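Ribonucleotide monophosphatase NagD (Escherichia coli, PDB 2C4N) catalyses the magnesium-dependent removal of phosphate from ribonucleoside 5'-monophosphates and probably from a broad range of other phosphorylated substrates. Local coordinates at residues Ser71-Thr75 with Ile141-Pro145. Numbering follows the deposited sequence.
Sequences SAMAT and IATNP
Thr-143 packs against Ser-71 and Thr-75 where the two alpha/beta domains of this HAD-superfamily phosphatase meet. Helix 71-80 follows strand 68-70, an outer strand of the six-stranded parallel sheet whose domain holds the magnesium ion, whereas Thr-143 directly follows strand 139-142 of the smaller, four-stranded sheet. The backbones come nearest at Ser-71 and Thr-143, with CA atoms 5.3 Å apart, and no hydrogen bond spans the segments.

The side chains of Thr-75 and Thr-143 cross at about a right angle, bringing the methyl CG2 of Thr-143 to 3.5 Å from OG1 of Thr-75. That hydroxyl is already committed: it donates to Ser-71 O, one turn back, at a C=O...donor angle of 161°, while Thr-75 N donates to the same carbonyl oxygen. With chi1 at -65°, CG2 of Thr-75 lies anti to its backbone N and approaches CG2 of Ile-141 at 4.4 Å.

Ser-71 meets the same threonine through CB, 3.4 Å from Thr-143 O, and through OG, 3.5 Å from Thr-143 CB; OG is hydrogen-bonded to Asn-43 O. Asn-43 is a probable substrate-binding residue. Asn-144 ND2 is hydrogen-bonded to OD2 of Asp-146, which probably confers substrate specificity, consistent with a position beside the substrate site; the Asn-144 side chain lies about 11 Å from the magnesium ion. At the other end of its amide, OD1 accepts a hydrogen bond from Thr-143 OG1 at 2.8 Å, with the donor in the carbonyl plane.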
ATOM      1  N   SER A  71      -5.471  21.297 -14.699  1.00 18.30           N
ATOM      2  CA  SER A  71      -6.192  20.076 -14.370  1.00 18.07           C
ATOM      3  C   SER A  71      -7.667  20.376 -14.119  1.00 17.44           C
ATOM      4  O   SER A  71      -8.495  19.473 -14.170  1.00 17.94           O
ATOM      5  CB  SER A  71      -5.583  19.400 -13.136  1.00 15.86           C
ATOM      6  OG  SER A  71      -5.608  20.257 -12.013  1.00 17.52           O
ATOM      7  N   ALA A  72      -7.993  21.639 -13.844  1.00 16.00           N
ATOM      8  CA  ALA A  72      -9.386  22.021 -13.601  1.00 17.73           C
ATOM      9  C   ALA A  72     -10.118  22.075 -14.934  1.00 16.78           C
ATOM     10  O   ALA A  72     -11.244  21.603 -15.063  1.00 16.91           O
ATOM     11  CB  ALA A  72      -9.461  23.382 -12.890  1.00 17.77           C
ATOM     12  N   MET A  73      -9.463  22.658 -15.929  1.00 16.10           N
ATOM     13  CA  MET A  73     -10.028  22.747 -17.271  1.00 16.42           C
ATOM     14  C   MET A  73     -10.174  21.344 -17.844  1.00 15.44           C
ATOM     15  O   MET A  73     -11.185  21.014 -18.455  1.00 16.40           O
ATOM     16  CB  MET A  73      -9.107  23.582 -18.165  1.00 17.00           C
ATOM     17  CG  MET A  73      -8.926  25.016 -17.685  1.00 20.32           C
ATOM     18  SD  MET A  73      -7.729  25.892 -18.688  1.00 20.30           S
ATOM     19  CE  MET A  73      -7.642  27.479 -17.853  1.00 24.17           C
ATOM     20  N   ALA A  74      -9.148  20.525 -17.639  1.00 15.08           N
ATOM     21  CA  ALA A  74      -9.145  19.150 -18.125  1.00 13.96           C
ATOM     22  C   ALA A  74     -10.256  18.342 -17.472  1.00 14.26           C
ATOM     23  O   ALA A  74     -10.899  17.520 -18.123  1.00 13.23           O
ATOM     24  CB  ALA A  74      -7.786  18.498 -17.858  1.00 15.74           C
ATOM     25  N   THR A  75     -10.488  18.584 -16.186  1.00 13.75           N
ATOM     26  CA  THR A  75     -11.545  17.877 -15.463  1.00 15.29           C
ATOM     27  C   THR A  75     -12.909  18.277 -16.023  1.00 15.30           C
ATOM     28  O   THR A  75     -13.786  17.437 -16.206  1.00 14.12           O
ATOM     29  CB  THR A  75     -11.496  18.192 -13.956  1.00 17.38           C
ATOM     30  OG1 THR A  75     -10.277  17.677 -13.401  1.00 17.95           O
ATOM     31  CG2 THR A  75     -12.689  17.570 -13.240  1.00 16.15           C
ATOM     32  N   ILE A 141     -13.988  11.550  -8.912  1.00 13.18           N
ATOM     33  CA  ILE A 141     -13.012  12.183  -9.803  1.00 13.63           C
ATOM     34  C   ILE A 141     -12.190  13.213  -9.031  1.00 13.34           C
ATOM     35  O   ILE A 141     -12.728  13.946  -8.200  1.00 13.87           O
ATOM     36  CB  ILE A 141     -13.709  12.953 -10.958  1.00 19.82           C
ATOM     37  CG1 ILE A 141     -14.823  12.106 -11.578  1.00 22.48           C
ATOM     38  CG2 ILE A 141     -12.683  13.351 -12.003  1.00 20.03           C
ATOM     39  CD1 ILE A 141     -14.346  10.839 -12.233  1.00 22.78           C
ATOM     40  N   ALA A 142     -10.895  13.289  -9.328  1.00 13.34           N
ATOM     41  CA  ALA A 142     -10.015  14.247  -8.661  1.00 13.29           C
ATOM     42  C   ALA A 142      -9.137  14.924  -9.709  1.00 13.32           C
ATOM     43  O   ALA A 142      -8.718  14.290 -10.679  1.00 13.85           O
ATOM     44  CB  ALA A 142      -9.152  13.535  -7.618  1.00 15.63           C
ATOM     45  N   THR A 143      -8.847  16.207  -9.517  1.00 12.14           N
ATOM     46  CA  THR A 143      -8.044  16.944 -10.490  1.00 13.52           C
ATOM     47  C   THR A 143      -6.594  16.490 -10.647  1.00 12.37           C
ATOM     48  O   THR A 143      -6.110  16.349 -11.767  1.00 14.12           O
ATOM     49  CB  THR A 143      -8.064  18.472 -10.200  1.00 13.61           C
ATOM     50  OG1 THR A 143      -7.558  18.731  -8.888  1.00 13.58           O
ATOM     51  CG2 THR A 143      -9.478  19.014 -10.311  1.00 12.00           C
ATOM     52  N   ASN A 144      -5.892  16.259  -9.541  1.00 14.50           N
ATOM     53  CA  ASN A 144      -4.492  15.841  -9.629  1.00 14.52           C
ATOM     54  C   ASN A 144      -4.059  15.075  -8.375  1.00 14.60           C
ATOM     55  O   ASN A 144      -4.527  15.357  -7.278  1.00 13.54           O
ATOM     56  CB  ASN A 144      -3.593  17.070  -9.856  1.00 15.27           C
ATOM     57  CG  ASN A 144      -3.711  18.108  -8.745  1.00 14.37           C
ATOM     58  OD1 ASN A 144      -4.789  18.646  -8.482  1.00 15.32           O
ATOM     59  ND2 ASN A 144      -2.590  18.397  -8.091  1.00 16.29           N
ATOM     60  N   PRO A 145      -3.144  14.106  -8.530  1.00 17.14           N
ATOM     61  CA  PRO A 145      -2.652  13.284  -7.420  1.00 17.50           C
ATOM     62  C   PRO A 145      -1.630  13.904  -6.466  1.00 17.78           C
ATOM     63  O   PRO A 145      -1.338  13.331  -5.416  1.00 17.26           O
ATOM     64  CB  PRO A 145      -2.100  12.055  -8.133  1.00 15.98           C
ATOM     65  CG  PRO A 145      -1.504  12.655  -9.380  1.00 16.09           C
ATOM     66  CD  PRO A 145      -2.544  13.686  -9.812  1.00 14.69           C
TER